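PDB 4XSO: Alr3699 protein from Nostoc sp., which is of unknown specific function but belongs to the GT-B clan of glycosyltransferases, with two Rossmann-like domains. Local coordinates for residues M7-P18 against R35-F46; P121-I129 against F150-S161. All blocks are in the same frame, centred on the assembly; numbering follows the deposited sequence.

How the interactions relate
Interactions 1 and 2 are two parallel strand pairs of the same seven-stranded sheet, each closing a beta-alpha-beta unit of the N-terminal Rossmann-like domain. Strand 99-102 separates them, bonded to 9-13 on one side and to 122-126 on the other, so the two contacts do not touch: their centres are about 17 Å apart and their nearest atoms about 6 Å. Asn103, just beyond that strand, links them through side chains, donating to Asp13 of interaction 1 and accepting from His127 of interaction 2. The glycerol is bound at the carboxy-terminal end of interaction 2, where His127, Asn157 and Asn180 hold it.

Interaction 1 (M7-P18 against R35-F46); sequences MKILFLDQSGKP and RALVGLFADGAF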
loop_
_atom_site.group_PDB
_atom_site.type_symbol
_atom_site.label_atom_id
_atom_site.label_comp_id
_atom_site.label_asym_id
_atom_site.label_seq_id
_atom_site.Cartn_x
_atom_site.Cartn_y
_atom_site.Cartn_z
ATOM N N MET A 7 10.684 -22.792 -7.328
ATOM C CA MET A 7 10.045 -21.460 -7.491
ATOM C C MET A 7 8.520 -21.617 -7.388
ATOM O O MET A 7 7.884 -22.163 -8.304
ATOM C CB MET A 7 10.395 -20.827 -8.847
ATOM C CG MET A 7 9.659 -19.520 -9.123
ATOM S SD MET A 7 10.217 -18.533 -10.549
ATOM C CE MET A 7 11.949 -19.007 -10.737
ATOM N N LYS A 8 7.956 -21.119 -6.290
ATOM C CA LYS A 8 6.499 -20.928 -6.152
ATOM C C LYS A 8 6.084 -19.548 -6.609
ATOM O O LYS A 8 6.708 -18.519 -6.207
ATOM C CB LYS A 8 6.047 -21.133 -4.715
ATOM C CG LYS A 8 6.395 -22.515 -4.174
ATOM C CD LYS A 8 6.012 -22.662 -2.692
ATOM C CE LYS A 8 4.533 -23.005 -2.512
ATOM N NZ LYS A 8 3.954 -22.637 -1.175
ATOM N N ILE A 9 5.042 -19.505 -7.447
ATOM C CA ILE A 9 4.565 -18.239 -7.979
ATOM C C ILE A 9 3.237 -17.842 -7.428
ATOM O O ILE A 9 2.307 -18.674 -7.428
ATOM C CB ILE A 9 4.465 -18.259 -9.519
ATOM C CG1 ILE A 9 5.770 -18.697 -10.139
ATOM C CG2 ILE A 9 3.967 -16.891 -10.057
ATOM C CD1 ILE A 9 5.783 -18.587 -11.681
ATOM N N LEU A 10 3.138 -16.575 -6.991
ATOM C CA LEU A 10 1.916 -16.007 -6.685
ATOM C C LEU A 10 1.522 -15.068 -7.856
ATOM O O LEU A 10 2.112 -13.999 -8.043
ATOM C CB LEU A 10 1.947 -15.304 -5.262
ATOM C CG LEU A 10 0.689 -14.425 -5.030
ATOM C CD1 LEU A 10 -0.546 -15.273 -4.875
ATOM C CD2 LEU A 10 0.783 -13.488 -3.824
ATOM N N PHE A 11 0.532 -15.485 -8.612
ATOM C CA PHE A 11 -0.005 -14.759 -9.763
ATOM C C PHE A 11 -1.093 -13.934 -9.167
ATOM O O PHE A 11 -1.819 -14.430 -8.282
ATOM C CB PHE A 11 -0.610 -15.676 -10.843
ATOM C CG PHE A 11 0.384 -16.548 -11.574
ATOM C CD1 PHE A 11 1.110 -16.052 -12.662
ATOM C CD2 PHE A 11 0.582 -17.877 -11.191
ATOM C CE1 PHE A 11 2.012 -16.837 -13.336
ATOM C CE2 PHE A 11 1.397 -18.697 -11.970
ATOM C CZ PHE A 11 2.152 -18.184 -12.990
ATOM N N LEU A 12 -1.200 -12.698 -9.645
ATOM C CA LEU A 12 -2.234 -11.801 -9.224
ATOM C C LEU A 12 -2.967 -11.198 -10.386
ATOM O O LEU A 12 -2.385 -10.774 -11.401
ATOM C CB LEU A 12 -1.624 -10.637 -8.402
ATOM C CG LEU A 12 -1.029 -10.936 -7.061
ATOM C CD1 LEU A 12 -0.389 -9.646 -6.491
ATOM C CD2 LEU A 12 -2.141 -11.453 -6.148
ATOM N N ASP A 13 -4.281 -11.113 -10.261
ATOM C CA ASP A 13 -5.063 -10.608 -11.372
ATOM C C ASP A 13 -6.345 -9.942 -10.849
ATOM O O ASP A 13 -7.057 -10.505 -10.044
ATOM C CB ASP A 13 -5.334 -11.726 -12.376
ATOM C CG ASP A 13 -5.979 -11.228 -13.676
ATOM O OD1 ASP A 13 -7.080 -10.604 -13.618
ATOM O OD2 ASP A 13 -5.441 -11.528 -14.786
ATOM N N GLN A 14 -6.645 -8.727 -11.319
ATOM C CA GLN A 14 -7.685 -7.938 -10.646
ATOM C C GLN A 14 -9.096 -8.436 -10.953
ATOM O O GLN A 14 -10.023 -8.178 -10.191
ATOM C CB GLN A 14 -7.605 -6.445 -11.021
ATOM C CG GLN A 14 -8.183 -6.154 -12.396
ATOM C CD GLN A 14 -7.622 -4.830 -12.978
ATOM O OE1 GLN A 14 -6.447 -4.521 -12.866
ATOM N NE2 GLN A 14 -8.483 -4.062 -13.597
ATOM N N SER A 15 -9.266 -9.163 -12.039
ATOM C CA SER A 15 -10.602 -9.518 -12.503
ATOM C C SER A 15 -11.135 -10.925 -12.161
ATOM O O SER A 15 -10.419 -11.924 -12.255
ATOM C CB SER A 15 -10.678 -9.337 -14.018
ATOM O OG SER A 15 -12.024 -9.362 -14.439
ATOM N N GLY A 16 -12.427 -10.955 -11.823
ATOM C CA GLY A 16 -13.261 -12.162 -11.791
ATOM C C GLY A 16 -13.784 -12.667 -13.144
ATOM O O GLY A 16 -14.385 -13.737 -13.197
ATOM N N LYS A 17 -13.506 -11.943 -14.229
ATOM C CA LYS A 17 -14.051 -12.256 -15.559
ATOM C C LYS A 17 -12.987 -12.692 -16.550
ATOM O O LYS A 17 -11.881 -12.114 -16.599
ATOM C CB LYS A 17 -14.753 -11.021 -16.125
ATOM C CG LYS A 17 -16.067 -10.689 -15.424
ATOM C CD LYS A 17 -16.743 -9.472 -16.050
ATOM C CE LYS A 17 -16.132 -8.191 -15.521
ATOM N NZ LYS A 17 -16.408 -8.029 -14.058
ATOM N N PRO A 18 -13.296 -13.709 -17.356
ATOM C CA PRO A 18 -12.240 -14.182 -18.242
ATOM C C PRO A 18 -11.979 -13.301 -19.496
ATOM O O PRO A 18 -12.256 -13.731 -20.610
ATOM C CB PRO A 18 -12.732 -15.583 -18.630
ATOM C CG PRO A 18 -14.255 -15.479 -18.515
ATOM C CD PRO A 18 -14.442 -14.656 -17.294
ATOM N N ARG A 35 2.746 -25.482 -7.930
ATOM C CA ARG A 35 3.548 -24.586 -7.113
ATOM C C ARG A 35 3.148 -23.117 -7.377
ATOM O O ARG A 35 3.999 -22.194 -7.434
ATOM C CB ARG A 35 5.052 -24.835 -7.386
ATOM C CG ARG A 35 5.502 -24.601 -8.840
ATOM C CD ARG A 35 6.881 -25.209 -9.073
ATOM N NE ARG A 35 7.360 -25.312 -10.455
ATOM C CZ ARG A 35 8.248 -24.541 -11.076
ATOM N NH1 ARG A 35 8.820 -23.485 -10.538
ATOM N NH2 ARG A 35 8.542 -24.810 -12.298
ATOM N N ALA A 36 1.872 -22.904 -7.579
ATOM C CA ALA A 36 1.365 -21.558 -7.777
ATOM C C ALA A 36 0.017 -21.359 -7.170
ATOM O O ALA A 36 -0.613 -22.325 -6.810
ATOM C CB ALA A 36 1.359 -21.233 -9.252
ATOM N N LEU A 37 -0.372 -20.082 -7.008
ATOM C CA LEU A 37 -1.645 -19.623 -6.546
ATOM C C LEU A 37 -2.017 -18.428 -7.413
ATOM O O LEU A 37 -1.194 -17.538 -7.602
ATOM C CB LEU A 37 -1.558 -19.193 -5.080
ATOM C CG LEU A 37 -2.864 -18.719 -4.427
ATOM C CD1 LEU A 37 -3.987 -19.719 -4.577
ATOM C CD2 LEU A 37 -2.617 -18.440 -2.925
ATOM N N VAL A 38 -3.224 -18.399 -7.962
ATOM C CA VAL A 38 -3.761 -17.173 -8.556
ATOM C C VAL A 38 -4.682 -16.411 -7.556
ATOM O O VAL A 38 -5.723 -16.888 -7.125
ATOM C CB VAL A 38 -4.544 -17.424 -9.864
ATOM C CG1 VAL A 38 -5.014 -16.077 -10.441
ATOM C CG2 VAL A 38 -3.692 -18.119 -10.888
ATOM N N GLY A 39 -4.242 -15.244 -7.160
ATOM C CA GLY A 39 -5.003 -14.356 -6.303
ATOM C C GLY A 39 -5.815 -13.421 -7.208
ATOM O O GLY A 39 -5.267 -12.692 -8.074
ATOM N N LEU A 40 -7.123 -13.499 -7.077
ATOM C CA LEU A 40 -7.995 -12.573 -7.747
ATOM C C LEU A 40 -8.514 -11.480 -6.788
ATOM O O LEU A 40 -8.679 -11.709 -5.612
ATOM C CB LEU A 40 -9.198 -13.321 -8.317
ATOM C CG LEU A 40 -8.940 -14.435 -9.332
ATOM C CD1 LEU A 40 -10.277 -15.060 -9.745
ATOM C CD2 LEU A 40 -8.185 -13.894 -10.530
ATOM N N PHE A 41 -8.815 -10.319 -7.328
ATOM C CA PHE A 41 -9.421 -9.271 -6.507
ATOM C C PHE A 41 -10.959 -9.252 -6.571
ATOM O O PHE A 41 -11.582 -8.520 -5.848
ATOM C CB PHE A 41 -8.846 -7.897 -6.889
ATOM C CG PHE A 41 -7.356 -7.746 -6.648
ATOM C CD1 PHE A 41 -6.621 -8.677 -5.920
ATOM C CD2 PHE A 41 -6.699 -6.610 -7.118
ATOM C CE1 PHE A 41 -5.260 -8.495 -5.706
ATOM C CE2 PHE A 41 -5.355 -6.434 -6.911
ATOM C CZ PHE A 41 -4.631 -7.371 -6.213
ATOM N N ALA A 42 -11.545 -10.041 -7.453
ATOM C CA ALA A 42 -13.009 -10.186 -7.545
ATOM C C ALA A 42 -13.292 -11.652 -7.843
ATOM O O ALA A 42 -12.540 -12.286 -8.600
ATOM C CB ALA A 42 -13.578 -9.338 -8.684
ATOM N N ASP A 43 -14.391 -12.159 -7.271
ATOM C CA ASP A 43 -14.972 -13.442 -7.637
ATOM C C ASP A 43 -15.701 -13.297 -8.959
ATOM O O ASP A 43 -16.004 -12.191 -9.373
ATOM C CB ASP A 43 -15.953 -13.937 -6.559
ATOM C CG ASP A 43 -16.127 -15.464 -6.573
ATOM O OD1 ASP A 43 -15.644 -16.154 -7.497
ATOM O OD2 ASP A 43 -16.711 -15.971 -5.620
ATOM N N GLY A 44 -15.934 -14.422 -9.630
ATOM C CA GLY A 44 -16.552 -14.444 -10.945
ATOM C C GLY A 44 -16.309 -15.742 -11.686
ATOM O O GLY A 44 -15.814 -16.715 -11.107
ATOM N N ALA A 45 -16.629 -15.736 -12.982
ATOM C CA ALA A 45 -16.431 -16.880 -13.861
ATOM C C ALA A 45 -14.968 -17.292 -14.041
ATOM O O ALA A 45 -14.694 -18.427 -14.431
ATOM C CB ALA A 45 -17.025 -16.580 -15.219
ATOM N N PHE A 46 -14.030 -16.387 -13.768
ATOM C CA PHE A 46 -12.631 -16.688 -14.015
ATOM C C PHE A 46 -12.095 -17.667 -12.965
ATOM O O PHE A 46 -11.240 -18.484 -13.258
ATOM C CB PHE A 46 -11.813 -15.405 -14.058
ATOM C CG PHE A 46 -10.369 -15.622 -14.396
ATOM C CD1 PHE A 46 -9.976 -16.607 -15.281
ATOM C CD2 PHE A 46 -9.383 -14.852 -13.801
ATOM C CE1 PHE A 46 -8.646 -16.813 -15.561
ATOM C CE2 PHE A 46 -8.043 -15.069 -14.078
ATOM C CZ PHE A 46 -7.675 -16.058 -14.963
#
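Arg35 closes the start of this strand pair by reaching across to Met7, its NH1 donating to Met7 O at 2.8 Å in the carbonyl plane, on a lone pair. With chi1 at 60°, CG sits between the backbone N and the carbonyl carbon, and the extended chain beyond it lays CG and CD against the same oxygen. From there the backbones pair in regular parallel fashion. Ile9, Phe11 and Asp13 donate to Arg35 O, Leu37 O and Gly39 O, while Leu37, Gly39 and Phe41 donate back to Ile9 O, Phe11 O and Asp13 O; the straightest is Gly39 N to Phe11 O (171°). The even-numbered Leu10 and Leu12 turn their backbone groups the other way, to strand 99-102. Strands 9-13 and 36-40 are the two strands of a right-handed beta-alpha-beta unit, connected by helix 20-29, the opening unit of a Rossmann-like domain. Phe11 lies on the face covered by that helix, its ring edge against Ala36 (CE2 to CB 3.7 Å) and one face under Ile9 CG2. Past the strand ends, side chains take over the amides. Asp13 OD1 accepts from Ser15 N at 3.1 Å, an Asx turn, while its OD2 is taken by Asn103; Ser15 OG in turn accepts from Lys17 N at 3.0 Å, an ST turn. Gly16 O then receives Phe46 N in the first turn of helix 45-52, at 2.7 Å and from above the carbonyl plane, and Phe46 CB packs 3.2 Å from that same oxygen.

Interaction 2 (P121-I129 against F150-S161); sequences PLVYHLHDI and FASLVIANSQAS. With GOL (glycerol), chain C.
His125 lies between two neighbours: the CG2 branch of Ile155 sits over the centre of one ring face, a CH-pi contact 3.7 Å from the centroid and 9° off the normal, and His127 CE1 lies over the rim of the opposite face. His125 CG is anti to the backbone N (chi1 -164°), which brings the ring across to Ile155, and Tyr101 OH bonds its ND1. On the same face of the sheet, Ile155 CD1 meets Val123 CG1 at 3.9 Å, and Leu153 runs beside Val123, pointing the same way. On the other face Leu126 CD2 reaches Ser161 O, and Tyr124 packs obliquely against Val154 CG2. Between the faces, strands 122-126 and 153-156 pair in parallel; Ile155 is held by both its backbone groups, which face strand 122-126: its N donates to Tyr124 O (2.7 Å) and its O accepts from Leu126 N (2.6 Å). Helix 137-150 makes the crossover between the two strands. At their carboxy ends, Asn157 ND2 donates to glycerol O1 at 2.7 Å and, weakly, to His127 O, while Asn157 OD1 accepts from Ser161 OG (2.7 Å), which fixes the amide's rotation. His127 ND1 also donates to glycerol O1 (2.8 Å), and its NE2 is bonded to Asn103 OD1. Two converging N-H donors thus present a polar site for a hydroxyl oxygen at the carboxy-terminal end of the sheet, held in place by Ser161 and Asn103 behind them.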
loop_
_atom_site.group_PDB
_atom_site.type_symbol
_atom_site.label_atom_id
_atom_site.label_comp_id
_atom_site.label_asym_id
_atom_site.label_seq_id
_atom_site.Cartn_x
_atom_site.Cartn_y
_atom_site.Cartn_z
ATOM N N PRO A 121 10.701 -10.877 -5.417
ATOM C CA PRO A 121 10.708 -10.163 -6.709
ATOM C C PRO A 121 9.302 -10.116 -7.385
ATOM O O PRO A 121 8.420 -10.895 -7.076
ATOM C CB PRO A 121 11.678 -10.956 -7.554
ATOM C CG PRO A 121 11.784 -12.321 -6.865
ATOM C CD PRO A 121 11.509 -12.105 -5.415
ATOM N N LEU A 122 9.154 -9.188 -8.302
ATOM C CA LEU A 122 7.918 -8.917 -8.964
ATOM C C LEU A 122 8.178 -8.892 -10.475
ATOM O O LEU A 122 9.142 -8.277 -10.975
ATOM C CB LEU A 122 7.426 -7.568 -8.517
ATOM C CG LEU A 122 6.272 -6.920 -9.269
ATOM C CD1 LEU A 122 5.005 -7.664 -8.932
ATOM C CD2 LEU A 122 6.144 -5.396 -8.961
ATOM N N VAL A 123 7.258 -9.537 -11.165
ATOM C CA VAL A 123 7.125 -9.519 -12.605
ATOM C C VAL A 123 5.772 -8.942 -12.894
ATOM O O VAL A 123 4.789 -9.291 -12.262
ATOM C CB VAL A 123 7.155 -10.939 -13.218
ATOM C CG1 VAL A 123 6.906 -10.806 -14.703
ATOM C CG2 VAL A 123 8.505 -11.644 -12.953
ATOM N N TYR A 124 5.735 -8.016 -13.818
ATOM C CA TYR A 124 4.545 -7.465 -14.347
ATOM C C TYR A 124 4.395 -7.955 -15.813
ATOM O O TYR A 124 5.259 -7.720 -16.618
ATOM C CB TYR A 124 4.686 -5.943 -14.363
ATOM C CG TYR A 124 3.539 -5.120 -14.938
ATOM C CD1 TYR A 124 2.259 -5.555 -14.910
ATOM C CD2 TYR A 124 3.787 -3.826 -15.453
ATOM C CE1 TYR A 124 1.225 -4.773 -15.394
ATOM C CE2 TYR A 124 2.773 -3.031 -15.947
ATOM C CZ TYR A 124 1.491 -3.517 -15.898
ATOM O OH TYR A 124 0.434 -2.750 -16.326
ATOM N N HIS A 125 3.302 -8.627 -16.110
ATOM C CA HIS A 125 2.944 -8.991 -17.486
ATOM C C HIS A 125 1.915 -8.067 -17.983
ATOM O O HIS A 125 0.820 -8.033 -17.437
ATOM C CB HIS A 125 2.382 -10.388 -17.496
ATOM C CG HIS A 125 2.342 -10.979 -18.846
ATOM N ND1 HIS A 125 2.602 -12.302 -19.057
ATOM C CD2 HIS A 125 2.097 -10.432 -20.064
ATOM C CE1 HIS A 125 2.489 -12.566 -20.346
ATOM N NE2 HIS A 125 2.176 -11.453 -20.978
ATOM N N LEU A 126 2.331 -7.247 -18.942
ATOM C CA LEU A 126 1.591 -6.127 -19.430
ATOM C C LEU A 126 0.798 -6.648 -20.624
ATOM O O LEU A 126 1.377 -7.028 -21.677
ATOM C CB LEU A 126 2.605 -5.078 -19.871
ATOM C CG LEU A 126 2.083 -3.782 -20.520
ATOM C CD1 LEU A 126 1.189 -2.973 -19.591
ATOM C CD2 LEU A 126 3.233 -2.911 -20.975
ATOM N N HIS A 127 -0.513 -6.694 -20.482
ATOM C CA HIS A 127 -1.370 -7.124 -21.542
ATOM C C HIS A 127 -2.116 -5.943 -22.193
ATOM O O HIS A 127 -2.875 -6.171 -23.147
ATOM C CB HIS A 127 -2.418 -8.115 -21.052
ATOM C CG HIS A 127 -1.860 -9.386 -20.500
ATOM N ND1 HIS A 127 -1.503 -10.435 -21.301
ATOM C CD2 HIS A 127 -1.628 -9.791 -19.230
ATOM C CE1 HIS A 127 -1.053 -11.435 -20.570
ATOM N NE2 HIS A 127 -1.142 -11.081 -19.303
ATOM N N ASP A 128 -1.907 -4.716 -21.701
ATOM C CA ASP A 128 -2.652 -3.533 -22.207
ATOM C C ASP A 128 -1.725 -2.622 -23.004
ATOM O O ASP A 128 -0.504 -2.639 -22.826
ATOM C CB ASP A 128 -3.208 -2.673 -21.073
ATOM C CG ASP A 128 -4.085 -3.459 -20.072
ATOM O OD1 ASP A 128 -5.035 -4.099 -20.521
ATOM O OD2 ASP A 128 -3.838 -3.373 -18.846
ATOM N N ILE A 129 -2.330 -1.844 -23.881
ATOM C CA ILE A 129 -1.684 -0.675 -24.477
ATOM C C ILE A 129 -2.017 0.447 -23.496
ATOM O O ILE A 129 -3.191 0.747 -23.301
ATOM C CB ILE A 129 -2.229 -0.400 -25.877
ATOM C CG1 ILE A 129 -1.801 -1.534 -26.813
ATOM C CG2 ILE A 129 -1.768 0.978 -26.427
ATOM C CD1 ILE A 129 -2.270 -1.302 -28.238
ATOM N N PHE A 150 9.813 -1.161 -8.875
ATOM C CA PHE A 150 9.746 -2.442 -8.113
ATOM C C PHE A 150 9.800 -3.676 -8.943
ATOM O O PHE A 150 10.018 -4.783 -8.416
ATOM C CB PHE A 150 8.466 -2.491 -7.309
ATOM C CG PHE A 150 8.401 -1.427 -6.267
ATOM C CD1 PHE A 150 9.160 -1.557 -5.126
ATOM C CD2 PHE A 150 7.739 -0.235 -6.515
ATOM C CE1 PHE A 150 9.182 -0.532 -4.183
ATOM C CE2 PHE A 150 7.768 0.799 -5.593
ATOM C CZ PHE A 150 8.476 0.641 -4.412
ATOM N N ALA A 151 9.473 -3.542 -10.217
ATOM C CA ALA A 151 9.404 -4.768 -11.064
ATOM C C ALA A 151 10.773 -5.167 -11.549
ATOM O O ALA A 151 11.486 -4.350 -12.019
ATOM C CB ALA A 151 8.486 -4.487 -12.249
ATOM N N SER A 152 11.149 -6.442 -11.416
ATOM C CA SER A 152 12.350 -6.935 -11.970
ATOM C C SER A 152 12.278 -7.082 -13.477
ATOM O O SER A 152 13.296 -7.186 -14.121
ATOM C CB SER A 152 12.678 -8.325 -11.372
ATOM O OG SER A 152 13.050 -8.161 -10.039
ATOM N N LEU A 153 11.065 -7.180 -14.018
ATOM C CA LEU A 153 10.875 -7.523 -15.394
ATOM C C LEU A 153 9.439 -7.102 -15.770
ATOM O O LEU A 153 8.523 -7.271 -14.995
ATOM C CB LEU A 153 11.044 -9.037 -15.534
ATOM C CG LEU A 153 10.472 -9.591 -16.817
ATOM C CD1 LEU A 153 11.409 -9.232 -17.960
ATOM C CD2 LEU A 153 10.315 -11.107 -16.661
ATOM N N VAL A 154 9.273 -6.561 -16.967
ATOM C CA VAL A 154 7.960 -6.229 -17.499
ATOM C C VAL A 154 7.797 -7.037 -18.787
ATOM O O VAL A 154 8.516 -6.814 -19.749
ATOM C CB VAL A 154 7.869 -4.747 -17.804
ATOM C CG1 VAL A 154 6.608 -4.424 -18.580
ATOM C CG2 VAL A 154 7.905 -3.971 -16.486
ATOM N N ILE A 155 6.893 -8.015 -18.780
ATOM C CA ILE A 155 6.654 -8.848 -19.953
ATOM C C ILE A 155 5.574 -8.198 -20.734
ATOM O O ILE A 155 4.501 -7.916 -20.207
ATOM C CB ILE A 155 6.236 -10.284 -19.554
ATOM C CG1 ILE A 155 7.394 -10.964 -18.827
ATOM C CG2 ILE A 155 5.910 -11.095 -20.790
ATOM C CD1 ILE A 155 7.029 -12.341 -18.295
ATOM N N ALA A 156 5.854 -7.864 -21.981
ATOM C CA ALA A 156 4.840 -7.215 -22.834
ATOM C C ALA A 156 4.336 -8.188 -23.910
ATOM O O ALA A 156 5.117 -8.956 -24.438
ATOM C CB ALA A 156 5.405 -5.957 -23.462
ATOM N N ASN A 157 3.028 -8.203 -24.159
ATOM C CA ASN A 157 2.408 -9.166 -25.066
ATOM C C ASN A 157 2.584 -8.796 -26.517
ATOM O O ASN A 157 2.318 -9.582 -27.449
ATOM C CB ASN A 157 0.964 -9.414 -24.665
ATOM C CG ASN A 157 0.068 -8.157 -24.823
ATOM O OD1 ASN A 157 0.556 -7.041 -25.097
ATOM N ND2 ASN A 157 -1.248 -8.365 -24.680
ATOM N N SER A 158 3.206 -7.649 -26.747
ATOM C CA SER A 158 3.441 -7.216 -28.107
ATOM C C SER A 158 4.396 -6.012 -28.101
ATOM O O SER A 158 4.560 -5.331 -27.070
ATOM C CB SER A 158 2.120 -6.819 -28.748
ATOM O OG SER A 158 1.662 -5.613 -28.175
ATOM N N GLN A 159 5.077 -5.827 -29.225
ATOM C CA GLN A 159 5.801 -4.559 -29.494
ATOM C C GLN A 159 4.955 -3.262 -29.296
ATOM O O GLN A 159 5.452 -2.315 -28.708
ATOM C CB GLN A 159 6.495 -4.580 -30.857
ATOM C CG GLN A 159 7.615 -5.626 -30.862
ATOM C CD GLN A 159 8.381 -5.836 -32.196
ATOM O OE1 GLN A 159 7.925 -5.486 -33.276
ATOM N NE2 GLN A 159 9.538 -6.465 -32.092
ATOM N N ALA A 160 3.690 -3.304 -29.664
ATOM C CA ALA A 160 2.719 -2.219 -29.450
ATOM C C ALA A 160 2.503 -1.891 -27.952
ATOM O O ALA A 160 2.599 -0.715 -27.543
ATOM C CB ALA A 160 1.382 -2.609 -30.056
ATOM N N SER A 161 2.327 -2.934 -27.132
ATOM C CA SER A 161 2.215 -2.756 -25.717
ATOM C C SER A 161 3.535 -2.256 -25.164
ATOM O O SER A 161 3.566 -1.392 -24.272
ATOM C CB SER A 161 1.735 -4.027 -24.980
ATOM O OG SER A 161 0.425 -4.336 -25.432
HETATM C C1 GOL C . -3.768 -10.684 -23.705
HETATM O O1 GOL C . -2.369 -10.753 -23.948
HETATM C C2 GOL C . -4.327 -10.140 -25.006
HETATM O O2 GOL C . -4.737 -11.275 -25.752
HETATM C C3 GOL C . -5.455 -9.168 -24.751
HETATM O O3 GOL C . -6.686 -9.731 -25.185
HETATM O O HOH W 1 11.151 -7.098 -8.246
HETATM O O HOH W 2 1.329 -0.636 -22.935
#